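Local coordinates for autophagy-related protein 9 (Schizosaccharomyces pombe, PDB 7D0I) that scrambles phospholipids between membrane leaflets as a homotrimer with a solvated central pore, helping supply membrane to the growing autophagosome, at residues S185-V190 and A340-R345; Y191-G196 and Q281-Y286; C201-R206 and T274-L279; V300-V305 and N469-F474. The protein carries 1 engineered substitution. All blocks are in the same frame, centred on the assembly; numbering follows the deposited sequence.

Contact 1 of 4, residues S185-V190 and A340-R345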
# COMPACT_ATOMS: atom_id res chain seq x y z
N SER A 185 -40.76 -15.69 8.28
CA SER A 185 -40.68 -17.13 8.49
C SER A 185 -40.25 -17.86 7.22
O SER A 185 -39.56 -18.88 7.30
CB SER A 185 -42.02 -17.67 8.98
OG SER A 185 -42.97 -17.68 7.93
N PHE A 186 -40.62 -17.35 6.05
CA PHE A 186 -40.16 -17.96 4.81
C PHE A 186 -38.65 -17.87 4.69
O PHE A 186 -37.99 -18.84 4.32
CB PHE A 186 -40.84 -17.31 3.61
CG PHE A 186 -40.27 -17.74 2.30
CD1 PHE A 186 -40.56 -18.98 1.78
CD2 PHE A 186 -39.44 -16.90 1.58
CE1 PHE A 186 -40.03 -19.38 0.58
CE2 PHE A 186 -38.91 -17.29 0.38
CZ PHE A 186 -39.21 -18.54 -0.12
N LEU A 187 -38.08 -16.70 4.99
CA LEU A 187 -36.63 -16.55 4.93
C LEU A 187 -35.94 -17.40 5.98
O LEU A 187 -34.87 -17.96 5.74
CB LEU A 187 -36.25 -15.09 5.09
CG LEU A 187 -36.45 -14.19 3.88
CD1 LEU A 187 -36.10 -12.78 4.24
CD2 LEU A 187 -35.58 -14.66 2.75
N GLN A 188 -36.54 -17.51 7.17
CA GLN A 188 -35.96 -18.37 8.19
C GLN A 188 -35.97 -19.82 7.76
O GLN A 188 -35.04 -20.57 8.06
CB GLN A 188 -36.70 -18.21 9.51
CG GLN A 188 -36.58 -16.84 10.13
CD GLN A 188 -37.23 -16.77 11.49
OE1 GLN A 188 -37.41 -17.79 12.15
NE2 GLN A 188 -37.59 -15.57 11.91
N GLN A 189 -37.02 -20.24 7.05
CA GLN A 189 -37.06 -21.62 6.58
C GLN A 189 -36.07 -21.86 5.45
O GLN A 189 -35.45 -22.92 5.38
CB GLN A 189 -38.47 -21.99 6.14
CG GLN A 189 -39.43 -22.18 7.29
CD GLN A 189 -40.82 -22.46 6.81
OE1 GLN A 189 -41.04 -22.74 5.63
NE2 GLN A 189 -41.79 -22.38 7.71
N VAL A 190 -35.93 -20.89 4.55
CA VAL A 190 -34.87 -20.97 3.55
C VAL A 190 -33.52 -21.14 4.22
O VAL A 190 -32.71 -21.99 3.82
CB VAL A 190 -34.90 -19.72 2.65
CG1 VAL A 190 -33.63 -19.61 1.87
CG2 VAL A 190 -36.07 -19.78 1.71
N ALA A 340 -30.62 -10.76 6.50
CA ALA A 340 -30.06 -11.04 7.82
C ALA A 340 -30.90 -10.42 8.92
O ALA A 340 -31.09 -11.03 9.98
CB ALA A 340 -28.62 -10.55 7.89
N ASN A 341 -31.40 -9.20 8.71
CA ASN A 341 -32.24 -8.58 9.72
C ASN A 341 -33.58 -9.28 9.86
O ASN A 341 -34.19 -9.22 10.93
CB ASN A 341 -32.48 -7.11 9.40
CG ASN A 341 -31.34 -6.23 9.81
OD1 ASN A 341 -31.44 -5.50 10.79
ND2 ASN A 341 -30.25 -6.30 9.08
N ARG A 342 -34.06 -9.92 8.81
CA ARG A 342 -35.34 -10.61 8.90
C ARG A 342 -35.19 -12.02 9.47
O ARG A 342 -36.10 -12.50 10.14
CB ARG A 342 -36.01 -10.67 7.53
CG ARG A 342 -36.24 -9.31 6.90
CD ARG A 342 -37.11 -9.41 5.68
NE ARG A 342 -38.52 -9.40 6.02
CZ ARG A 342 -39.30 -8.33 5.92
NH1 ARG A 342 -38.81 -7.19 5.46
NH2 ARG A 342 -40.58 -8.41 6.26
N ILE A 343 -34.07 -12.68 9.21
CA ILE A 343 -33.84 -14.00 9.80
C ILE A 343 -33.54 -13.87 11.28
O ILE A 343 -34.04 -14.65 12.10
CB ILE A 343 -32.71 -14.73 9.06
CG1 ILE A 343 -33.08 -14.98 7.61
CG2 ILE A 343 -32.40 -16.03 9.73
CD1 ILE A 343 -31.95 -15.51 6.80
N MET A 344 -32.72 -12.90 11.65
CA MET A 344 -32.28 -12.72 13.03
C MET A 344 -33.06 -11.64 13.76
O MET A 344 -32.49 -10.95 14.60
CB MET A 344 -30.79 -12.40 13.06
CG MET A 344 -29.90 -13.51 12.62
SD MET A 344 -28.23 -13.21 13.13
CE MET A 344 -28.44 -13.09 14.89
N ARG A 345 -34.34 -11.48 13.46
CA ARG A 345 -35.07 -10.37 14.04
C ARG A 345 -35.27 -10.57 15.54
O ARG A 345 -35.22 -9.60 16.30
CB ARG A 345 -36.42 -10.18 13.34
CG ARG A 345 -37.10 -8.89 13.73
CD ARG A 345 -38.52 -8.80 13.22
NE ARG A 345 -38.60 -8.74 11.77
CZ ARG A 345 -38.25 -7.69 11.04
NH1 ARG A 345 -38.36 -7.72 9.73
NH2 ARG A 345 -37.78 -6.61 11.63

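Contact 2 of 4, residues Y191-G196 and Q281-Y286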
# COMPACT_ATOMS: atom_id res chain seq x y z
N TYR A 191 -33.27 -20.37 5.27
CA TYR A 191 -31.97 -20.43 5.93
C TYR A 191 -31.76 -21.75 6.65
O TYR A 191 -30.67 -22.32 6.60
CB TYR A 191 -31.80 -19.27 6.90
CG TYR A 191 -30.48 -19.30 7.59
CD1 TYR A 191 -29.33 -18.97 6.92
CD2 TYR A 191 -30.38 -19.67 8.91
CE1 TYR A 191 -28.12 -19.00 7.54
CE2 TYR A 191 -29.17 -19.71 9.54
CZ TYR A 191 -28.05 -19.38 8.85
OH TYR A 191 -26.84 -19.41 9.46
N THR A 192 -32.79 -22.26 7.34
CA THR A 192 -32.60 -23.52 8.04
C THR A 192 -32.59 -24.71 7.09
O THR A 192 -32.10 -25.77 7.47
CB THR A 192 -33.67 -23.72 9.09
OG1 THR A 192 -34.95 -23.84 8.46
CG2 THR A 192 -33.69 -22.56 10.04
N TYR A 193 -33.13 -24.56 5.89
CA TYR A 193 -32.93 -25.60 4.89
C TYR A 193 -31.52 -25.53 4.32
O TYR A 193 -30.96 -26.56 3.95
CB TYR A 193 -33.95 -25.46 3.77
CG TYR A 193 -33.91 -26.59 2.78
CD1 TYR A 193 -34.63 -27.75 2.99
CD2 TYR A 193 -33.14 -26.51 1.63
CE1 TYR A 193 -34.59 -28.78 2.10
CE2 TYR A 193 -33.09 -27.53 0.74
CZ TYR A 193 -33.82 -28.67 0.97
OH TYR A 193 -33.77 -29.70 0.07
N TYR A 194 -30.95 -24.33 4.24
CA TYR A 194 -29.55 -24.23 3.83
C TYR A 194 -28.62 -24.84 4.86
O TYR A 194 -27.78 -25.68 4.53
CB TYR A 194 -29.18 -22.77 3.59
CG TYR A 194 -27.70 -22.56 3.56
CD1 TYR A 194 -26.94 -23.12 2.56
CD2 TYR A 194 -27.07 -21.82 4.53
CE1 TYR A 194 -25.59 -22.95 2.53
CE2 TYR A 194 -25.72 -21.64 4.50
CZ TYR A 194 -24.98 -22.20 3.50
OH TYR A 194 -23.63 -22.03 3.46
N THR A 195 -28.75 -24.43 6.13
CA THR A 195 -27.84 -24.93 7.15
C THR A 195 -28.08 -26.39 7.48
O THR A 195 -27.17 -27.06 7.96
CB THR A 195 -27.96 -24.11 8.42
OG1 THR A 195 -29.27 -24.23 8.96
CG2 THR A 195 -27.69 -22.68 8.13
N GLY A 196 -29.29 -26.90 7.25
CA GLY A 196 -29.49 -28.33 7.37
C GLY A 196 -28.92 -29.12 6.23
O GLY A 196 -28.84 -30.35 6.33
N GLN A 281 -41.72 -28.79 0.33
CA GLN A 281 -41.99 -27.52 -0.32
C GLN A 281 -40.72 -26.70 -0.47
O GLN A 281 -40.46 -26.12 -1.54
CB GLN A 281 -43.03 -26.73 0.48
CG GLN A 281 -44.37 -27.41 0.61
CD GLN A 281 -45.19 -27.34 -0.66
OE1 GLN A 281 -44.87 -26.57 -1.57
NE2 GLN A 281 -46.25 -28.13 -0.73
N MET A 282 -39.89 -26.66 0.58
CA MET A 282 -38.67 -25.87 0.50
C MET A 282 -37.65 -26.50 -0.44
O MET A 282 -36.92 -25.77 -1.13
CB MET A 282 -38.08 -25.69 1.89
CG MET A 282 -36.91 -24.73 1.94
SD MET A 282 -37.31 -23.12 1.24
CE MET A 282 -38.64 -22.63 2.31
N ARG A 283 -37.59 -27.82 -0.50
CA ARG A 283 -36.70 -28.47 -1.46
C ARG A 283 -37.10 -28.15 -2.89
O ARG A 283 -36.25 -27.91 -3.75
CB ARG A 283 -36.70 -29.98 -1.24
CG ARG A 283 -35.96 -30.75 -2.31
CD ARG A 283 -36.05 -32.24 -2.08
NE ARG A 283 -35.48 -32.99 -3.19
CZ ARG A 283 -36.15 -33.30 -4.29
NH1 ARG A 283 -37.41 -32.92 -4.43
NH2 ARG A 283 -35.56 -33.99 -5.26
N GLU A 284 -38.41 -28.14 -3.16
CA GLU A 284 -38.87 -27.74 -4.48
C GLU A 284 -38.50 -26.29 -4.77
O GLU A 284 -38.03 -25.97 -5.87
CB GLU A 284 -40.38 -27.94 -4.60
CG GLU A 284 -40.80 -29.39 -4.67
CD GLU A 284 -40.22 -30.11 -5.87
OE1 GLU A 284 -40.01 -29.47 -6.91
OE2 GLU A 284 -39.96 -31.33 -5.76
N PHE A 285 -38.70 -25.40 -3.80
CA PHE A 285 -38.31 -24.01 -4.01
C PHE A 285 -36.82 -23.87 -4.27
O PHE A 285 -36.39 -22.98 -5.01
CB PHE A 285 -38.71 -23.15 -2.81
CG PHE A 285 -38.25 -21.73 -2.91
CD1 PHE A 285 -37.08 -21.32 -2.30
CD2 PHE A 285 -38.98 -20.80 -3.61
CE1 PHE A 285 -36.65 -20.02 -2.39
CE2 PHE A 285 -38.55 -19.49 -3.71
CZ PHE A 285 -37.39 -19.10 -3.09
N TYR A 286 -36.00 -24.74 -3.66
CA TYR A 286 -34.56 -24.65 -3.87
C TYR A 286 -34.18 -25.15 -5.25
O TYR A 286 -33.38 -24.51 -5.95
CB TYR A 286 -33.83 -25.45 -2.79
CG TYR A 286 -33.23 -24.59 -1.71
CD1 TYR A 286 -31.90 -24.23 -1.74
CD2 TYR A 286 -34.01 -24.12 -0.67
CE1 TYR A 286 -31.36 -23.45 -0.76
CE2 TYR A 286 -33.47 -23.34 0.31
CZ TYR A 286 -32.15 -23.00 0.26
OH TYR A 286 -31.63 -22.22 1.25

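Contact 3 of 4, residues C201-R206 and T274-L279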
# COMPACT_ATOMS: atom_id res chain seq x y z
N CYS A 201 -30.13 -34.59 4.21
CA CYS A 201 -29.36 -34.48 5.44
C CYS A 201 -30.26 -34.16 6.63
O CYS A 201 -30.04 -34.67 7.73
CB CYS A 201 -28.27 -33.43 5.29
SG CYS A 201 -27.16 -33.31 6.70
N ILE A 202 -31.28 -33.32 6.42
CA ILE A 202 -32.18 -32.97 7.52
C ILE A 202 -32.92 -34.21 8.01
O ILE A 202 -33.01 -34.46 9.22
CB ILE A 202 -33.15 -31.87 7.09
CG1 ILE A 202 -32.40 -30.57 6.82
CG2 ILE A 202 -34.16 -31.63 8.16
CD1 ILE A 202 -33.25 -29.49 6.26
N ILE A 203 -33.46 -34.99 7.08
CA ILE A 203 -34.20 -36.19 7.45
C ILE A 203 -33.28 -37.19 8.13
O ILE A 203 -33.66 -37.83 9.12
CB ILE A 203 -34.89 -36.80 6.22
CG1 ILE A 203 -35.98 -35.87 5.71
CG2 ILE A 203 -35.47 -38.14 6.56
CD1 ILE A 203 -37.04 -35.58 6.73
N VAL A 204 -32.06 -37.35 7.62
CA VAL A 204 -31.13 -38.30 8.22
C VAL A 204 -30.79 -37.89 9.64
O VAL A 204 -30.75 -38.72 10.56
CB VAL A 204 -29.86 -38.44 7.35
CG1 VAL A 204 -28.81 -39.21 8.09
CG2 VAL A 204 -30.20 -39.12 6.06
N HIS A 205 -30.54 -36.59 9.86
CA HIS A 205 -30.19 -36.13 11.20
C HIS A 205 -31.35 -36.31 12.17
O HIS A 205 -31.16 -36.77 13.30
CB HIS A 205 -29.75 -34.68 11.16
CG HIS A 205 -28.32 -34.50 10.78
ND1 HIS A 205 -27.85 -34.73 9.51
CD2 HIS A 205 -27.25 -34.09 11.50
CE1 HIS A 205 -26.56 -34.48 9.46
NE2 HIS A 205 -26.16 -34.09 10.66
N ARG A 206 -32.57 -35.95 11.75
CA ARG A 206 -33.72 -36.13 12.62
C ARG A 206 -33.95 -37.61 12.93
O ARG A 206 -34.28 -37.97 14.07
CB ARG A 206 -34.96 -35.52 11.99
CG ARG A 206 -34.86 -34.03 11.77
CD ARG A 206 -36.15 -33.48 11.22
NE ARG A 206 -36.13 -32.03 11.15
CZ ARG A 206 -37.15 -31.29 10.74
NH1 ARG A 206 -38.28 -31.87 10.37
NH2 ARG A 206 -37.05 -29.97 10.71
N THR A 274 -44.88 -34.69 10.78
CA THR A 274 -45.73 -33.57 10.41
C THR A 274 -44.95 -32.53 9.61
O THR A 274 -45.48 -31.91 8.69
CB THR A 274 -46.34 -32.93 11.66
OG1 THR A 274 -47.08 -33.93 12.38
CG2 THR A 274 -47.27 -31.79 11.28
N ASP A 275 -43.68 -32.33 9.96
CA ASP A 275 -42.91 -31.26 9.34
C ASP A 275 -42.34 -31.65 7.98
O ASP A 275 -42.00 -30.76 7.20
CB ASP A 275 -41.79 -30.81 10.26
CG ASP A 275 -41.09 -29.57 9.76
OD1 ASP A 275 -40.23 -29.68 8.88
OD2 ASP A 275 -41.41 -28.47 10.25
N ILE A 276 -42.22 -32.94 7.69
CA ILE A 276 -41.67 -33.38 6.39
C ILE A 276 -42.25 -32.64 5.18
O ILE A 276 -41.47 -32.25 4.29
CB ILE A 276 -41.83 -34.90 6.23
CG1 ILE A 276 -40.94 -35.63 7.24
CG2 ILE A 276 -41.48 -35.33 4.82
CD1 ILE A 276 -40.98 -37.13 7.10
N PRO A 277 -43.57 -32.42 5.07
CA PRO A 277 -44.08 -31.74 3.86
C PRO A 277 -43.55 -30.34 3.65
O PRO A 277 -43.33 -29.92 2.50
CB PRO A 277 -45.60 -31.75 4.08
CG PRO A 277 -45.83 -32.91 4.94
CD PRO A 277 -44.67 -32.95 5.88
N ARG A 278 -43.37 -29.57 4.72
CA ARG A 278 -42.77 -28.24 4.59
C ARG A 278 -41.35 -28.34 4.04
O ARG A 278 -40.93 -27.52 3.22
CB ARG A 278 -42.79 -27.53 5.93
CG ARG A 278 -42.16 -26.17 5.92
CD ARG A 278 -41.89 -25.69 7.33
NE ARG A 278 -41.02 -26.62 8.06
CZ ARG A 278 -39.70 -26.66 7.94
NH1 ARG A 278 -39.00 -27.52 8.64
NH2 ARG A 278 -39.09 -25.84 7.09
N LEU A 279 -40.61 -29.35 4.50
CA LEU A 279 -39.29 -29.60 3.93
C LEU A 279 -39.38 -29.89 2.44
O LEU A 279 -38.53 -29.45 1.67
CB LEU A 279 -38.62 -30.78 4.64
CG LEU A 279 -38.05 -30.50 6.02
CD1 LEU A 279 -37.36 -31.74 6.53
CD2 LEU A 279 -37.09 -29.35 5.92

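Contact 4 of 4, residues V300-V305 and N469-F474. With LMN (Lauryl Maltose Neopentyl Glycol), chain G.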
# COMPACT_ATOMS: atom_id res chain seq x y z
N VAL A 300 -22.62 -25.69 -1.15
CA VAL A 300 -22.92 -24.34 -1.61
C VAL A 300 -22.81 -23.38 -0.43
O VAL A 300 -23.03 -23.75 0.73
CB VAL A 300 -24.31 -24.28 -2.27
CG1 VAL A 300 -25.39 -24.59 -1.26
CG2 VAL A 300 -24.55 -22.95 -2.93
N SER A 301 -22.45 -22.14 -0.73
CA SER A 301 -22.30 -21.12 0.29
C SER A 301 -23.59 -20.32 0.45
O SER A 301 -24.52 -20.44 -0.35
CB SER A 301 -21.15 -20.18 -0.05
OG SER A 301 -21.33 -19.62 -1.34
N TRP A 302 -23.65 -19.51 1.50
CA TRP A 302 -24.82 -18.67 1.70
C TRP A 302 -24.82 -17.48 0.76
O TRP A 302 -25.89 -16.99 0.39
CB TRP A 302 -24.90 -18.19 3.14
CG TRP A 302 -26.06 -17.31 3.42
CD1 TRP A 302 -26.03 -16.00 3.78
CD2 TRP A 302 -27.44 -17.67 3.37
NE1 TRP A 302 -27.29 -15.52 3.95
CE2 TRP A 302 -28.18 -16.54 3.71
CE3 TRP A 302 -28.12 -18.85 3.08
CZ2 TRP A 302 -29.56 -16.54 3.76
CZ3 TRP A 302 -29.49 -18.85 3.13
CH2 TRP A 302 -30.19 -17.71 3.47
N GLN A 303 -23.65 -16.99 0.35
CA GLN A 303 -23.62 -15.90 -0.60
C GLN A 303 -24.16 -16.33 -1.96
O GLN A 303 -24.79 -15.53 -2.65
CB GLN A 303 -22.21 -15.35 -0.73
CG GLN A 303 -21.68 -14.69 0.53
CD GLN A 303 -21.08 -15.68 1.50
OE1 GLN A 303 -21.32 -16.88 1.41
NE2 GLN A 303 -20.29 -15.18 2.44
N ARG A 304 -23.94 -17.59 -2.34
CA ARG A 304 -24.50 -18.08 -3.59
C ARG A 304 -26.02 -18.18 -3.51
O ARG A 304 -26.72 -17.84 -4.47
CB ARG A 304 -23.88 -19.43 -3.94
CG ARG A 304 -24.46 -20.10 -5.17
CD ARG A 304 -24.08 -19.40 -6.46
NE ARG A 304 -22.64 -19.34 -6.69
CZ ARG A 304 -21.93 -18.22 -6.74
NH1 ARG A 304 -22.53 -17.05 -6.60
NH2 ARG A 304 -20.62 -18.27 -6.95
N VAL A 305 -26.54 -18.64 -2.37
CA VAL A 305 -27.98 -18.68 -2.18
C VAL A 305 -28.56 -17.27 -2.21
O VAL A 305 -29.63 -17.04 -2.79
CB VAL A 305 -28.34 -19.40 -0.87
CG1 VAL A 305 -29.83 -19.48 -0.71
CG2 VAL A 305 -27.74 -20.79 -0.86
N ASN A 469 -27.01 -9.58 13.59
CA ASN A 469 -27.20 -9.94 12.19
C ASN A 469 -26.11 -10.87 11.67
O ASN A 469 -26.00 -11.07 10.46
CB ASN A 469 -27.29 -8.70 11.30
CG ASN A 469 -28.40 -7.79 11.72
OD1 ASN A 469 -29.41 -8.24 12.24
ND2 ASN A 469 -28.21 -6.50 11.50
N GLU A 470 -25.31 -11.46 12.56
CA GLU A 470 -24.35 -12.47 12.17
C GLU A 470 -25.06 -13.81 12.18
O GLU A 470 -25.34 -14.36 13.25
CB GLU A 470 -23.15 -12.49 13.11
CG GLU A 470 -22.30 -13.72 12.97
CD GLU A 470 -20.93 -13.54 13.55
OE1 GLU A 470 -19.98 -13.35 12.77
OE2 GLU A 470 -20.80 -13.58 14.79
N LEU A 471 -25.35 -14.34 11.00
CA LEU A 471 -26.09 -15.58 10.89
C LEU A 471 -25.33 -16.70 11.56
O LEU A 471 -24.13 -16.63 11.78
CB LEU A 471 -26.38 -15.89 9.43
CG LEU A 471 -27.41 -14.97 8.78
CD1 LEU A 471 -27.48 -15.23 7.32
CD2 LEU A 471 -28.75 -15.20 9.40
N GLN A 472 -26.06 -17.76 11.91
CA GLN A 472 -25.51 -18.78 12.79
C GLN A 472 -24.26 -19.43 12.21
O GLN A 472 -23.30 -19.69 12.94
CB GLN A 472 -26.56 -19.85 13.09
CG GLN A 472 -26.06 -20.94 13.99
CD GLN A 472 -25.99 -20.52 15.43
OE1 GLN A 472 -26.98 -20.09 16.01
NE2 GLN A 472 -24.82 -20.65 16.02
N HIS A 473 -24.25 -19.71 10.91
CA HIS A 473 -23.14 -20.48 10.36
C HIS A 473 -21.88 -19.64 10.24
O HIS A 473 -20.77 -20.17 10.38
CB HIS A 473 -23.52 -21.09 9.02
CG HIS A 473 -23.64 -20.10 7.91
ND1 HIS A 473 -24.74 -19.29 7.75
CD2 HIS A 473 -22.79 -19.77 6.91
CE1 HIS A 473 -24.57 -18.51 6.70
NE2 HIS A 473 -23.39 -18.79 6.17
N PHE A 474 -22.00 -18.34 10.00
CA PHE A 474 -20.83 -17.47 10.04
C PHE A 474 -20.22 -17.46 11.44
O PHE A 474 -18.99 -17.52 11.60
CB PHE A 474 -21.20 -16.06 9.63
CG PHE A 474 -21.62 -15.93 8.20
CD1 PHE A 474 -20.75 -16.20 7.18
CD2 PHE A 474 -22.89 -15.49 7.89
CE1 PHE A 474 -21.13 -16.07 5.88
CE2 PHE A 474 -23.28 -15.36 6.59
CZ PHE A 474 -22.40 -15.65 5.59
C1 LMN G . -34.67 -25.66 19.07
O1 LMN G . -35.66 -26.41 19.48
C2 LMN G . -34.05 -26.21 17.77
O2 LMN G . -35.08 -26.34 16.79
C3 LMN G . -33.01 -25.27 17.26
O3 LMN G . -32.43 -25.85 16.04
C4 LMN G . -31.93 -25.02 18.23
O4 LMN G . -31.15 -23.84 17.75
C5 LMN G . -32.42 -24.72 19.61
O5 LMN G . -33.50 -25.63 20.08
C6 LMN G . -31.25 -24.80 20.60
O6 LMN G . -30.32 -25.76 20.16
CAA LMN G . -39.69 -34.06 28.44
CAB LMN G . -40.08 -28.73 29.36
OAI LMN G . -25.49 -23.67 18.88
OAJ LMN G . -29.04 -20.38 19.16
OAL LMN G . -37.98 -19.39 17.08
OAN LMN G . -34.83 -20.54 20.97
OAP LMN G . -37.12 -21.55 21.11
OAQ LMN G . -26.08 -24.34 15.76
OAR LMN G . -29.61 -18.63 17.05
OAS LMN G . -28.27 -24.74 14.09
OAT LMN G . -30.75 -20.47 15.00
OAU LMN G . -30.50 -22.86 15.44
OAV LMN G . -33.80 -19.44 16.19
CAW LMN G . -39.53 -33.81 26.92
CAX LMN G . -38.93 -27.99 28.65
CAY LMN G . -38.42 -32.75 26.71
CAZ LMN G . -39.28 -26.49 28.59
CBA LMN G . -38.95 -31.63 25.77
CBB LMN G . -39.49 -26.05 27.12
CBC LMN G . -38.11 -30.34 26.01
CBD LMN G . -40.46 -24.83 27.11
CBE LMN G . -38.72 -29.16 25.20
CBF LMN G . -41.09 -24.66 25.70
CBG LMN G . -39.07 -29.64 23.75
CBH LMN G . -40.01 -24.94 24.62
CBI LMN G . -39.42 -28.39 22.88
CBJ LMN G . -40.69 -24.90 23.21
CBK LMN G . -38.11 -27.83 22.22
CBL LMN G . -39.61 -24.54 22.14
CBM LMN G . -26.71 -24.33 18.68
CBN LMN G . -30.35 -20.23 19.64
CBP LMN G . -36.77 -19.48 17.80
CBQ LMN G . -38.48 -27.11 20.88
CBR LMN G . -38.07 -24.88 22.06
CBS LMN G . -36.15 -26.03 20.78
CBT LMN G . -38.14 -24.98 19.44
OBV LMN G . -38.15 -23.55 19.61
OBX LMN G . -37.44 -21.75 18.34
OBY LMN G . -28.88 -23.41 18.06
OBZ LMN G . -32.59 -20.09 18.71
OCB LMN G . -34.04 -21.76 17.82
CCC LMN G . -27.48 -23.63 17.60
CCD LMN G . -31.21 -19.54 18.62
CCF LMN G . -36.31 -20.92 17.84
CCH LMN G . -35.02 -21.61 19.98
CCJ LMN G . -37.01 -22.89 19.14
CCL LMN G . -36.24 -22.39 20.34
CCM LMN G . -37.72 -25.74 20.78
CCN LMN G . -27.40 -24.45 16.31
CCO LMN G . -30.54 -19.72 17.25
CCQ LMN G . -34.99 -21.00 18.64
CCR LMN G . -29.88 -24.22 17.34
CCS LMN G . -32.83 -21.10 17.67
CCT LMN G . -28.39 -23.96 15.32
CCU LMN G . -31.45 -19.76 16.07
CCV LMN G . -29.79 -24.06 15.81
CCW LMN G . -32.76 -20.43 16.29

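Contact 1 of 4, residues S185-V190 and A340-R345
Leu-187 and Ile-343 carry the apolar part of this packing between helix 183-195 and the C-terminal turn of helix 336-343. Leu-187 CB lies 4.1 Å from Ile-343 CG1, and that same branch rests against the backbone, with CG1 3.9 Å from Leu-187 O. Farther along the leucine, Leu-187 CD1 touches Arg-342 CD at 3.8 Å, so the aliphatic part of the arginine extends the apolar surface; the two side chains cross at a slant.

The polar part is loose. Gln-188 runs extended beyond CG and brings NE2 to 3.7 Å from Ile-343 O, too long for a hydrogen bond. The backbones are nonetheless close, the CA atoms of Gln-188 and Ile-343 being 5.1 Å apart.

Charge pairing lies just outside. Arg-342, bent at chi3 (85°), forms a salt bridge through NE with Asp-184, and Arg-345 binds the same carboxylate. Arg-345 NH1 sits over the face of the Arg-342 guanidinium, an approach that the shared anion would probably ease.

Ile-343 also packs on Tyr-191 and on Leu-471. Helix 253-289 meets Phe-186 and Val-190 through Met-282, while strand 647-650 receives Asn-341 and Arg-345 through Val-649.

Contact 2 of 4, residues Y191-G196 and Q281-Y286
With chi1 at -173°, the Tyr-193 side chain swings clear of its own backbone nitrogen and carries its ring from helix 183-195 onto Met-282, Arg-283 and Tyr-286 of helix 253-289. The arrangement is a nearly perpendicular helix crossing filled by aromatic side chains: the short axes stand at 82° and approach to 10.6 Å, a separation bridged by side chains, since even the nearest CA atoms, those of Tyr-193 and Met-282, are 7.2 Å apart. Helix 253-289 begins as a transmembrane helix, so the crossing lays a short helix against what is probably its cytoplasmic continuation.

The two tyrosine side chains run side by side, pointing opposite ways. Tyr-193 CD2 lies over one face of the Tyr-286 ring, toward its rim and 3.4 Å from Tyr-286 CD2. With the planes at 41° and the centroids 4.8 Å apart, the pair is oblique, neither a stack nor an edge-to-face contact. Met-282 packs against the base of the Tyr-193 side chain, its CG 3.6 Å from Tyr-193 CB, before bends at chi2 and chi3 carry its sulfur elsewhere. The backbone N of Arg-283 lies over one face of the Tyr-193 ring, and the arginine's aliphatic stem borders the phenol end. Its guanidinium turns to a salt bridge with Glu-284, Arg-283 NH1 to Glu-284 OE2 being 3.3 Å.

Around this pair, Ile-202 and Met-297 also pack on Tyr-193. On the other side chain, Tyr-286 OH is hydrogen-bonded to the carbonyl oxygen of Val-190 and lies 3.4 Å from Tyr-194 CB.

Contact 3 of 4, residues C201-R206 and T274-L279
Leu-279 packs against Ile-202 and Ile-203 in the tight part of this contact, its CD1 3.6 Å from Ile-202 CG2 and 3.9 Å from Ile-203 CD1. That one methyl also lies over a face of the Arg-206 guanidinium, toward its rim. The outer margin is thinner: the partly exposed Ile-276 is met by Ile-203 CD1 through one atom, CG1, the side chains crossing at about a right angle.

Polar bonding centres on the buried Asp-275. Arg-206, extended from CG to NE, donates from NH1 to Asp-275 OD1 at 3.3 Å with an N-H...O angle of 159°. It meets the oxygen from above the carboxylate plane, although the oxygen lies in the guanidinium plane. Arg-278, bent at chi3, grips the same group from its own helix, NE to Asp-275 OD2 being 2.9 Å, on the syn side but tilted out of the carboxylate plane. Replacing Asp-275 with an asparagine would probably leave the two neighbouring guanidinium groups without the negative charge that gathers them.

With short axes 11.6 Å apart at 163°, and a kink at Pro-277, the pair is an antiparallel helical hairpin. A salt-bridge network of Arg-206, Asp-275 and Arg-278 ties its two helices together at the probable cytoplasmic end of the transmembrane part.

Contact 4 of 4, residues V300-V305 and N469-F474
Trp-302 projects its indole from the first turn of helix 302-312 into a group formed by Leu-471, His-473 and Phe-474, each side chain crossing it at about a right angle. His-473 turns an edge toward the face of the five-membered ring in an offset edge-to-face pair, with centroids 5.4 Å apart and planes at 67°. Its CG stands between the backbone N and the carbonyl carbon (chi1 71°), and the ring brings NE2 to 3.4 Å from Trp-302 CB. Through its other nitrogen, ND1, His-473 is hydrogen-bonded to Tyr-191 OH.

Leu-471 touches with one methyl, CD1, 3.4 Å from Trp-302 NE1. Phe-474 approaches obliquely, its CE2 4.0 Å from Trp-302 CD1. It also receives the amide of Gln-303 at its ring edge, where Gln-303 NE2 is 3.7 Å from Phe-474 CE1 and the planes stand 82° apart. Over the face of Phe-474 lies NE2 of His-473, so the two rings of helix 472-480 pack together.

Gln-472 leaves this group for the bound detergent: LMN OAR donates to Gln-472 OE1 at 3.2 Å, while NE2 bonds Asp-476. An alanine here would probably leave that sugar hydroxyl without its acceptor and Asp-476 without one of its partners. The arrangement is thus a cluster of aromatic side chains joining the N-terminal ends of helices 302-312 and 472-480, beside a pocket that holds detergent in this structure.

The four contacts form a continuous patch in which helix 183-195 serves contacts 1 and 2, and helix 253-289 serves contacts 2 and 3. Contacts 1 and 2, centres 12 Å apart, also meet where Val-190 CG2 packs 3.6 Å from Met-282 SD. Contacts 2 and 4, centres 13 Å apart, join where Tyr-191 OH lies 2.7 Å from His-473 ND1. Contacts 3 and 4 do not touch, their nearest atoms being about 11 Å apart, yet both reach the second subunit. Bound detergent flanks the patch: besides the bond at Gln-472 in contact 4, the side chains of Gln-188 and Arg-206 lie about 5 Å and 6 Å from LMN molecules.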